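Local atomic coordinates of protein SSD1 (Saccharomyces cerevisiae S288C, PDB entry 7AM1), a protein that binds mRNA untranslated regions and represses translation as a non-enzymatic, pseudonuclease member of the RNase II family. Residues D410-F421 and R665-R674; E531-I539 and D842-L850. All coordinates share one frame; numbering follows the deposited sequence.

Interaction 1 (D410-F421 and R665-R674); sequences DRRARKRSSAVF and RRYADHVVHR
Tyr667 and Asp410 are joined by a short hydrogen bond, the phenol OH donating to OD1 over 2.5 Å. The hydroxyl arrives on the syn side of the carboxylate, 30° out of its plane, while OD1 lies at the edge of the ring. A long salt bridge ties the same oxygen to Arg674, with 3.6 Å between OD1 and NH1, although the strongest partner of that guanidinium is Ile403. Water 1 reinforces it, donating to Asp410 OD1, accepting from Arg674 NH1 and bonding His670 ND1, so this buried oxygen has three polar partners; OD2 is held by the backbone N of Gly406.

Two backbone bonds follow where the chain leaves helix 408-416. Tyr667 N reaches Ser417 O at 2.8 Å, and Ala419 N meets Arg665 O almost straight, the N-H...O angle being 173°. They flank Ser418 and Arg666, which form a single beta bridge. The contact thus fastens two parts of the RNB domain, the exit of one helix and the entry to helix 668-681.

Packing centres on the Tyr667 ring. With CG anti to the backbone N (chi1 -172°), the ring lies with one face against helix 408-416: Arg414 CA makes a CH-pi contact 3.6 Å from the ring centroid, and His670 CB backs the opposite face. Farther out, Ala419 CB touches Arg665 CB, and Arg665 CD leans obliquely on Phe421 CE2 at 3.6 Å, while the Arg665 guanidinium goes on to Asp530.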
loop_
_atom_site.group_PDB
_atom_site.type_symbol
_atom_site.label_atom_id
_atom_site.label_comp_id
_atom_site.label_asym_id
_atom_site.label_seq_id
_atom_site.Cartn_x
_atom_site.Cartn_y
_atom_site.Cartn_z
ATOM N N ASP A 410 25.753 7.729 -7.506
ATOM C CA ASP A 410 24.562 7.723 -8.348
ATOM C C ASP A 410 24.110 6.297 -8.638
ATOM O O ASP A 410 22.929 5.962 -8.482
ATOM C CB ASP A 410 24.856 8.493 -9.639
ATOM C CG ASP A 410 23.662 8.570 -10.562
ATOM O OD1 ASP A 410 22.537 8.781 -10.065
ATOM O OD2 ASP A 410 23.858 8.463 -11.790
ATOM N N ARG A 411 25.048 5.437 -9.047
ATOM C CA ARG A 411 24.717 4.052 -9.364
ATOM C C ARG A 411 24.171 3.318 -8.149
ATOM O O ARG A 411 23.213 2.545 -8.259
ATOM C CB ARG A 411 25.956 3.336 -9.902
ATOM C CG ARG A 411 26.436 3.862 -11.242
ATOM C CD ARG A 411 27.742 3.205 -11.682
ATOM N NE ARG A 411 28.882 3.645 -10.882
ATOM N N ARG A 412 24.771 3.546 -6.980
ATOM C CA ARG A 412 24.336 2.857 -5.771
ATOM C C ARG A 412 22.980 3.379 -5.311
ATOM O O ARG A 412 22.158 2.616 -4.793
ATOM C CB ARG A 412 25.404 3.027 -4.692
ATOM C CG ARG A 412 26.685 2.276 -5.060
ATOM C CD ARG A 412 27.904 2.745 -4.281
ATOM N NE ARG A 412 29.091 1.966 -4.633
ATOM C CZ ARG A 412 29.392 0.763 -4.155
ATOM N NH1 ARG A 412 28.599 0.161 -3.278
ATOM N NH2 ARG A 412 30.500 0.160 -4.562
ATOM N N ALA A 413 22.729 4.681 -5.488
ATOM C CA ALA A 413 21.411 5.236 -5.189
ATOM C C ALA A 413 20.373 4.756 -6.196
ATOM O O ALA A 413 19.210 4.530 -5.842
ATOM C CB ALA A 413 21.472 6.763 -5.179
ATOM N N ARG A 414 20.768 4.628 -7.463
ATOM C CA ARG A 414 19.866 4.078 -8.468
ATOM C C ARG A 414 19.493 2.641 -8.124
ATOM O O ARG A 414 18.346 2.221 -8.324
ATOM C CB ARG A 414 20.519 4.159 -9.847
ATOM C CG ARG A 414 19.643 3.698 -11.003
ATOM C CD ARG A 414 20.458 3.586 -12.284
ATOM N NE ARG A 414 20.904 4.888 -12.773
ATOM C CZ ARG A 414 20.274 5.611 -13.698
ATOM N NH1 ARG A 414 19.154 5.167 -14.253
ATOM N NH2 ARG A 414 20.772 6.784 -14.069
ATOM N N LYS A 415 20.453 1.869 -7.602
ATOM C CA LYS A 415 20.171 0.488 -7.219
ATOM C C LYS A 415 19.188 0.426 -6.054
ATOM O O LYS A 415 18.231 -0.359 -6.078
ATOM C CB LYS A 415 21.470 -0.235 -6.857
ATOM C CG LYS A 415 21.293 -1.729 -6.601
ATOM N N ARG A 416 19.416 1.235 -5.013
ATOM C CA ARG A 416 18.467 1.304 -3.905
ATOM C C ARG A 416 17.107 1.773 -4.398
ATOM O O ARG A 416 16.074 1.164 -4.094
ATOM C CB ARG A 416 18.992 2.247 -2.821
ATOM C CG ARG A 416 19.908 1.597 -1.808
ATOM C CD ARG A 416 20.043 2.429 -0.530
ATOM N NE ARG A 416 21.119 1.893 0.297
ATOM C CZ ARG A 416 21.203 2.011 1.618
ATOM N NH1 ARG A 416 20.279 2.672 2.304
ATOM N NH2 ARG A 416 22.233 1.469 2.253
ATOM N N SER A 417 17.098 2.879 -5.149
ATOM C CA SER A 417 15.953 3.386 -5.897
ATOM C C SER A 417 14.932 4.090 -5.011
ATOM O O SER A 417 14.493 5.195 -5.339
ATOM C CB SER A 417 15.280 2.256 -6.683
ATOM O OG SER A 417 14.292 2.765 -7.568
ATOM N N SER A 418 14.539 3.473 -3.903
ATOM C CA SER A 418 13.589 4.105 -3.004
ATOM C C SER A 418 14.004 3.892 -1.558
ATOM O O SER A 418 14.465 2.812 -1.178
ATOM C CB SER A 418 12.168 3.565 -3.218
ATOM O OG SER A 418 11.289 4.073 -2.235
ATOM N N ALA A 419 13.820 4.931 -0.754
ATOM C CA ALA A 419 13.906 4.762 0.682
ATOM C C ALA A 419 12.707 3.956 1.164
ATOM O O ALA A 419 11.680 3.853 0.484
ATOM C CB ALA A 419 13.958 6.118 1.381
ATOM N N VAL A 420 12.848 3.365 2.344
ATOM C CA VAL A 420 11.794 2.562 2.947
ATOM C C VAL A 420 11.484 3.138 4.319
ATOM O O VAL A 420 12.399 3.370 5.119
ATOM C CB VAL A 420 12.193 1.081 3.061
ATOM C CG1 VAL A 420 11.022 0.265 3.582
ATOM C CG2 VAL A 420 12.673 0.551 1.718
ATOM N N PHE A 421 10.202 3.368 4.590
ATOM C CA PHE A 421 9.758 3.909 5.868
ATOM C C PHE A 421 8.829 2.906 6.537
ATOM O O PHE A 421 7.759 2.586 6.008
ATOM C CB PHE A 421 9.077 5.262 5.674
ATOM C CG PHE A 421 9.955 6.274 5.006
ATOM C CD1 PHE A 421 10.806 7.071 5.751
ATOM C CD2 PHE A 421 9.959 6.403 3.628
ATOM C CE1 PHE A 421 11.622 7.995 5.138
ATOM C CE2 PHE A 421 10.776 7.332 3.008
ATOM C CZ PHE A 421 11.612 8.122 3.764
ATOM N N ARG A 665 14.390 10.667 -1.034
ATOM C CA ARG A 665 13.870 9.325 -0.803
ATOM C C ARG A 665 13.394 8.605 -2.058
ATOM O O ARG A 665 13.088 7.410 -1.972
ATOM C CB ARG A 665 12.711 9.360 0.210
ATOM C CG ARG A 665 11.614 10.387 -0.081
ATOM C CD ARG A 665 10.508 10.295 0.963
ATOM N NE ARG A 665 9.358 11.138 0.664
ATOM C CZ ARG A 665 8.337 10.774 -0.111
ATOM N NH1 ARG A 665 8.323 9.582 -0.698
ATOM N NH2 ARG A 665 7.331 11.618 -0.310
ATOM N N ARG A 666 13.335 9.275 -3.208
ATOM C CA ARG A 666 12.918 8.666 -4.466
ATOM C C ARG A 666 13.970 8.931 -5.534
ATOM O O ARG A 666 14.323 10.088 -5.790
ATOM C CB ARG A 666 11.568 9.220 -4.928
ATOM C CG ARG A 666 10.457 9.109 -3.909
ATOM C CD ARG A 666 9.108 9.452 -4.548
ATOM N NE ARG A 666 9.085 10.819 -5.076
ATOM C CZ ARG A 666 8.136 11.723 -4.824
ATOM N NH1 ARG A 666 7.102 11.420 -4.048
ATOM N NH2 ARG A 666 8.221 12.936 -5.356
ATOM N N TYR A 667 14.464 7.866 -6.169
ATOM C CA TYR A 667 15.452 8.062 -7.221
ATOM C C TYR A 667 14.829 8.585 -8.511
ATOM O O TYR A 667 15.511 9.261 -9.285
ATOM C CB TYR A 667 16.206 6.768 -7.530
ATOM C CG TYR A 667 17.348 7.012 -8.485
ATOM C CD1 TYR A 667 18.579 7.453 -8.020
ATOM C CD2 TYR A 667 17.182 6.852 -9.855
ATOM C CE1 TYR A 667 19.621 7.704 -8.889
ATOM C CE2 TYR A 667 18.219 7.100 -10.732
ATOM C CZ TYR A 667 19.435 7.526 -10.244
ATOM O OH TYR A 667 20.466 7.771 -11.118
ATOM N N ALA A 668 13.555 8.279 -8.773
ATOM C CA ALA A 668 12.914 8.812 -9.970
ATOM C C ALA A 668 13.044 10.330 -10.021
ATOM O O ALA A 668 13.263 10.912 -11.091
ATOM C CB ALA A 668 11.442 8.403 -10.009
ATOM N N ASP A 669 12.930 10.985 -8.861
ATOM C CA ASP A 669 13.064 12.435 -8.798
ATOM C C ASP A 669 14.435 12.895 -9.272
ATOM O O ASP A 669 14.562 13.998 -9.816
ATOM C CB ASP A 669 12.802 12.920 -7.369
ATOM C CG ASP A 669 11.369 12.672 -6.921
ATOM O OD1 ASP A 669 10.897 11.527 -7.081
ATOM O OD2 ASP A 669 10.721 13.605 -6.398
ATOM N N HIS A 670 15.474 12.078 -9.069
ATOM C CA HIS A 670 16.795 12.435 -9.576
ATOM C C HIS A 670 16.767 12.573 -11.090
ATOM O O HIS A 670 17.283 13.548 -11.645
ATOM C CB HIS A 670 17.834 11.393 -9.162
ATOM C CG HIS A 670 18.158 11.409 -7.702
ATOM N ND1 HIS A 670 19.446 11.284 -7.226
ATOM C CD2 HIS A 670 17.363 11.539 -6.613
ATOM C CE1 HIS A 670 19.430 11.335 -5.907
ATOM N NE2 HIS A 670 18.179 11.490 -5.509
ATOM N N VAL A 671 16.172 11.595 -11.775
ATOM C CA VAL A 671 16.043 11.672 -13.226
ATOM C C VAL A 671 15.249 12.912 -13.616
ATOM O O VAL A 671 15.632 13.662 -14.521
ATOM C CB VAL A 671 15.387 10.391 -13.774
ATOM C CG1 VAL A 671 15.277 10.460 -15.285
ATOM C CG2 VAL A 671 16.173 9.152 -13.344
ATOM N N VAL A 672 14.127 13.145 -12.933
ATOM C CA VAL A 672 13.304 14.313 -13.229
ATOM C C VAL A 672 14.085 15.599 -12.988
ATOM O O VAL A 672 13.986 16.556 -13.765
ATOM C CB VAL A 672 12.008 14.272 -12.398
ATOM C CG1 VAL A 672 11.237 15.585 -12.531
ATOM C CG2 VAL A 672 11.147 13.088 -12.816
ATOM N N HIS A 673 14.863 15.656 -11.906
ATOM C CA HIS A 673 15.644 16.860 -11.638
ATOM C C HIS A 673 16.660 17.119 -12.746
ATOM O O HIS A 673 16.828 18.261 -13.192
ATOM C CB HIS A 673 16.347 16.743 -10.288
ATOM C CG HIS A 673 15.455 17.018 -9.119
ATOM N ND1 HIS A 673 15.926 17.542 -7.935
ATOM C CD2 HIS A 673 14.125 16.831 -8.946
ATOM C CE1 HIS A 673 14.923 17.675 -7.086
ATOM N NE2 HIS A 673 13.819 17.249 -7.674
ATOM N N ARG A 674 17.348 16.073 -13.207
ATOM C CA ARG A 674 18.307 16.256 -14.289
ATOM C C ARG A 674 17.608 16.648 -15.583
ATOM O O ARG A 674 18.140 17.453 -16.355
ATOM C CB ARG A 674 19.135 14.985 -14.471
ATOM C CG ARG A 674 19.978 14.652 -13.245
ATOM C CD ARG A 674 21.074 13.637 -13.543
ATOM N NE ARG A 674 22.090 13.626 -12.491
ATOM C CZ ARG A 674 22.123 12.778 -11.466
ATOM N NH1 ARG A 674 21.194 11.839 -11.331
ATOM N NH2 ARG A 674 23.096 12.869 -10.569
HETATM O O HOH W 1 21.593 11.049 -8.998
#

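Interaction 2 (E531-I539 and D842-L850)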
loop_
_atom_site.group_PDB
_atom_site.type_symbol
_atom_site.label_atom_id
_atom_site.label_comp_id
_atom_site.label_asym_id
_atom_site.label_seq_id
_atom_site.Cartn_x
_atom_site.Cartn_y
_atom_site.Cartn_z
ATOM N N GLU A 531 4.319 6.693 -0.617
ATOM C CA GLU A 531 4.324 6.125 0.721
ATOM C C GLU A 531 4.489 7.222 1.763
ATOM O O GLU A 531 5.054 8.286 1.494
ATOM C CB GLU A 531 5.450 5.101 0.887
ATOM C CG GLU A 531 5.450 3.988 -0.153
ATOM C CD GLU A 531 6.132 4.383 -1.445
ATOM O OE1 GLU A 531 5.456 4.376 -2.496
ATOM O OE2 GLU A 531 7.344 4.709 -1.412
ATOM N N LYS A 532 4.033 6.926 2.978
ATOM C CA LYS A 532 4.238 7.831 4.096
ATOM C C LYS A 532 5.713 7.855 4.473
ATOM O O LYS A 532 6.430 6.858 4.337
ATOM C CB LYS A 532 3.422 7.396 5.314
ATOM C CG LYS A 532 1.922 7.572 5.190
ATOM C CD LYS A 532 1.246 7.248 6.520
ATOM C CE LYS A 532 -0.240 7.537 6.476
ATOM N NZ LYS A 532 -0.908 7.104 7.731
ATOM N N VAL A 533 6.164 9.018 4.939
ATOM C CA VAL A 533 7.505 9.184 5.490
ATOM C C VAL A 533 7.411 8.957 6.993
ATOM O O VAL A 533 8.083 8.081 7.546
ATOM C CB VAL A 533 8.079 10.574 5.161
ATOM C CG1 VAL A 533 9.394 10.806 5.897
ATOM C CG2 VAL A 533 8.267 10.725 3.657
ATOM N N LYS A 534 6.573 9.744 7.667
ATOM C CA LYS A 534 6.199 9.454 9.047
ATOM C C LYS A 534 5.068 8.437 8.999
ATOM O O LYS A 534 3.976 8.741 8.509
ATOM C CB LYS A 534 5.773 10.721 9.782
ATOM C CG LYS A 534 5.758 10.576 11.306
ATOM C CD LYS A 534 4.517 9.883 11.836
ATOM C CE LYS A 534 4.692 9.479 13.307
ATOM N NZ LYS A 534 5.421 8.183 13.470
ATOM N N VAL A 535 5.319 7.235 9.483
ATOM C CA VAL A 535 4.351 6.154 9.350
ATOM C C VAL A 535 3.465 6.103 10.586
ATOM O O VAL A 535 3.930 6.279 11.718
ATOM C CB VAL A 535 5.060 4.806 9.117
ATOM C CG1 VAL A 535 4.057 3.761 8.676
ATOM C CG2 VAL A 535 6.164 4.948 8.072
ATOM N N ASP A 536 2.183 5.843 10.363
ATOM C CA ASP A 536 1.219 5.671 11.435
ATOM C C ASP A 536 0.796 4.212 11.519
ATOM O O ASP A 536 0.840 3.476 10.528
ATOM C CB ASP A 536 -0.021 6.538 11.215
ATOM C CG ASP A 536 0.323 7.969 10.888
ATOM O OD1 ASP A 536 0.975 8.625 11.724
ATOM O OD2 ASP A 536 -0.045 8.431 9.791
ATOM N N LEU A 537 0.401 3.798 12.723
ATOM C CA LEU A 537 -0.159 2.465 12.902
ATOM C C LEU A 537 -1.457 2.299 12.124
ATOM O O LEU A 537 -1.827 1.171 11.784
ATOM C CB LEU A 537 -0.378 2.201 14.389
ATOM C CG LEU A 537 -0.186 0.782 14.916
ATOM C CD1 LEU A 537 1.201 0.232 14.582
ATOM C CD2 LEU A 537 -0.439 0.783 16.433
ATOM N N ASN A 538 -2.147 3.392 11.825
ATOM C CA ASN A 538 -3.392 3.357 11.066
ATOM C C ASN A 538 -3.150 3.998 9.706
ATOM O O ASN A 538 -2.860 5.197 9.624
ATOM C CB ASN A 538 -4.505 4.080 11.822
ATOM C CG ASN A 538 -5.869 3.860 11.204
ATOM O OD1 ASN A 538 -5.983 3.459 10.046
ATOM N ND2 ASN A 538 -6.917 4.113 11.980
ATOM N N ILE A 539 -3.269 3.200 8.642
ATOM C CA ILE A 539 -3.046 3.714 7.297
ATOM C C ILE A 539 -4.057 4.789 6.926
ATOM O O ILE A 539 -3.845 5.534 5.963
ATOM C CB ILE A 539 -3.081 2.568 6.265
ATOM C CG1 ILE A 539 -4.386 1.777 6.367
ATOM C CG2 ILE A 539 -1.892 1.644 6.463
ATOM C CD1 ILE A 539 -4.615 0.837 5.192
ATOM N N ASP A 842 8.049 6.109 21.861
ATOM C CA ASP A 842 9.361 6.363 21.275
ATOM C C ASP A 842 9.277 6.446 19.756
ATOM O O ASP A 842 9.921 7.298 19.134
ATOM C CB ASP A 842 10.342 5.268 21.694
ATOM C CG ASP A 842 10.626 5.274 23.183
ATOM O OD1 ASP A 842 10.525 6.349 23.813
ATOM O OD2 ASP A 842 10.947 4.195 23.726
ATOM N N LEU A 843 8.490 5.567 19.140
ATOM C CA LEU A 843 8.268 5.603 17.700
ATOM C C LEU A 843 7.268 6.675 17.282
ATOM O O LEU A 843 6.975 6.794 16.086
ATOM C CB LEU A 843 7.785 4.233 17.220
ATOM C CG LEU A 843 8.731 3.067 17.522
ATOM C CD1 LEU A 843 8.100 1.734 17.148
ATOM C CD2 LEU A 843 10.051 3.250 16.796
ATOM N N HIS A 844 6.736 7.448 18.229
ATOM C CA HIS A 844 5.752 8.487 17.931
ATOM C C HIS A 844 4.535 7.896 17.220
ATOM O O HIS A 844 4.041 8.433 16.227
ATOM C CB HIS A 844 6.376 9.622 17.115
ATOM C CG HIS A 844 7.490 10.327 17.826
ATOM N ND1 HIS A 844 8.800 9.902 17.767
ATOM C CD2 HIS A 844 7.485 11.420 18.625
ATOM C CE1 HIS A 844 9.555 10.707 18.493
ATOM N NE2 HIS A 844 8.781 11.637 19.024
ATOM N N LEU A 845 4.060 6.770 17.741
ATOM C CA LEU A 845 2.853 6.115 17.260
ATOM C C LEU A 845 1.743 6.272 18.293
ATOM O O LEU A 845 1.993 6.585 19.459
ATOM C CB LEU A 845 3.116 4.633 16.982
ATOM C CG LEU A 845 4.234 4.325 15.985
ATOM C CD1 LEU A 845 4.574 2.838 16.019
ATOM C CD2 LEU A 845 3.835 4.744 14.588
ATOM N N THR A 846 0.508 6.035 17.855
ATOM C CA THR A 846 -0.674 6.211 18.693
ATOM C C THR A 846 -1.387 4.879 18.873
ATOM O O THR A 846 -1.623 4.157 17.898
ATOM C CB THR A 846 -1.625 7.243 18.078
ATOM O OG1 THR A 846 -0.969 8.514 18.022
ATOM C CG2 THR A 846 -2.898 7.377 18.905
ATOM N N VAL A 847 -1.735 4.563 20.118
ATOM C CA VAL A 847 -2.437 3.308 20.415
ATOM C C VAL A 847 -3.808 3.331 19.749
ATOM O O VAL A 847 -4.527 4.344 19.852
ATOM C CB VAL A 847 -2.579 3.116 21.938
ATOM C CG1 VAL A 847 -3.248 1.776 22.243
ATOM C CG2 VAL A 847 -1.225 3.214 22.637
ATOM N N PRO A 848 -4.241 2.259 19.086
ATOM C CA PRO A 848 -5.591 2.261 18.510
ATOM C C PRO A 848 -6.657 2.405 19.589
ATOM O O PRO A 848 -6.510 1.920 20.712
ATOM C CB PRO A 848 -5.683 0.900 17.807
ATOM C CG PRO A 848 -4.267 0.474 17.599
ATOM C CD PRO A 848 -3.512 1.018 18.772
ATOM N N ASN A 849 -7.737 3.096 19.232
ATOM C CA ASN A 849 -8.889 3.266 20.104
ATOM C C ASN A 849 -9.966 2.252 19.748
ATOM O O ASN A 849 -10.212 1.982 18.569
ATOM C CB ASN A 849 -9.460 4.679 19.983
ATOM C CG ASN A 849 -8.515 5.729 20.500
ATOM O OD1 ASN A 849 -7.790 5.502 21.470
ATOM N ND2 ASN A 849 -8.502 6.884 19.848
ATOM N N LEU A 850 -10.599 1.685 20.764
ATOM C CA LEU A 850 -11.731 0.805 20.527
ATOM C C LEU A 850 -12.984 1.624 20.247
ATOM O O LEU A 850 -13.134 2.752 20.725
ATOM C CB LEU A 850 -11.966 -0.108 21.729
ATOM C CG LEU A 850 -10.837 -1.073 22.087
ATOM C CD1 LEU A 850 -11.205 -1.897 23.303
ATOM C CD2 LEU A 850 -10.542 -1.977 20.918
HETATM O O HOH W 2 2.073 7.945 14.392
HETATM O O HOH W 3 -0.049 5.787 14.807
#
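Lys534 reaches the backbone of Leu843 and His844 because its side chain is folded twice, at chi2 (-80°) and again at chi4 (-83°), which turns the ammonium back over its own chain and across to the other segment. NZ then faces three carbonyl oxygens. The bond to Val535 O, 3.0 Å from NZ, stays within its own segment, whereas those from NZ to His844 O (3.1 Å) and Leu843 O are both weak.

The latter two carbonyls lie just past helix 834-842, at the turn where His844, with positive phi, completes a Schellman motif. An alanine here removes the ammonium, and would probably leave Leu843 O and Val535 O without this donor and His844 O with only water 2 among the partners described, weakening the tie between the loops.

Water extends the polar seam. Water 2 donates to both Asp536 OD1 and His844 O, and water 3 accepts from the backbone N of Leu537 and of Thr846, bridging the two backbones. Asp536 is steadied by Lys532, whose NZ meets the anti lone pair of OD2 at 2.6 Å in a salt bridge.

Two leucines carry the rest. Leu845 presses its CD2 methyl against a carbonyl oxygen, 3.3 Å from Val535 O. The apolar pairs are Leu537 CD1 with Leu845 CD1, 4.5 Å apart, and Leu537 CD2 with Pro848 CD at 3.9 Å.

Neither segment is regular helix or strand at the contact. The RNB-domain loop between helices 523-529 and 544-568 meets the loop following helix 834-842, and helix 689-725 packs against both, Val535 touching its Gln710 and Ile714, and Leu845 its Leu717.

Overall arrangement
Helix 689-725 is shared by both contacts: interaction 1 sets Ser418 and Val420 against it, interaction 2 Val535 and Leu845. Their centres lie 25 Å apart, yet the two touch directly, Phe421 packing on Lys532, Val533 and Val535, and Arg665 on Val533. Along the chain the segments alternate, in the order 410-421, 531-539, 665-674 and 842-850, so the two connections interlock. Interaction 1 lies wholly within the RNB domain, whereas interaction 2 joins that domain to the loop after helix 834-842, in the C-terminal part of the chain. Together they connect helix 408-416, the start of helix 668-681 and these two loops around helix 689-725.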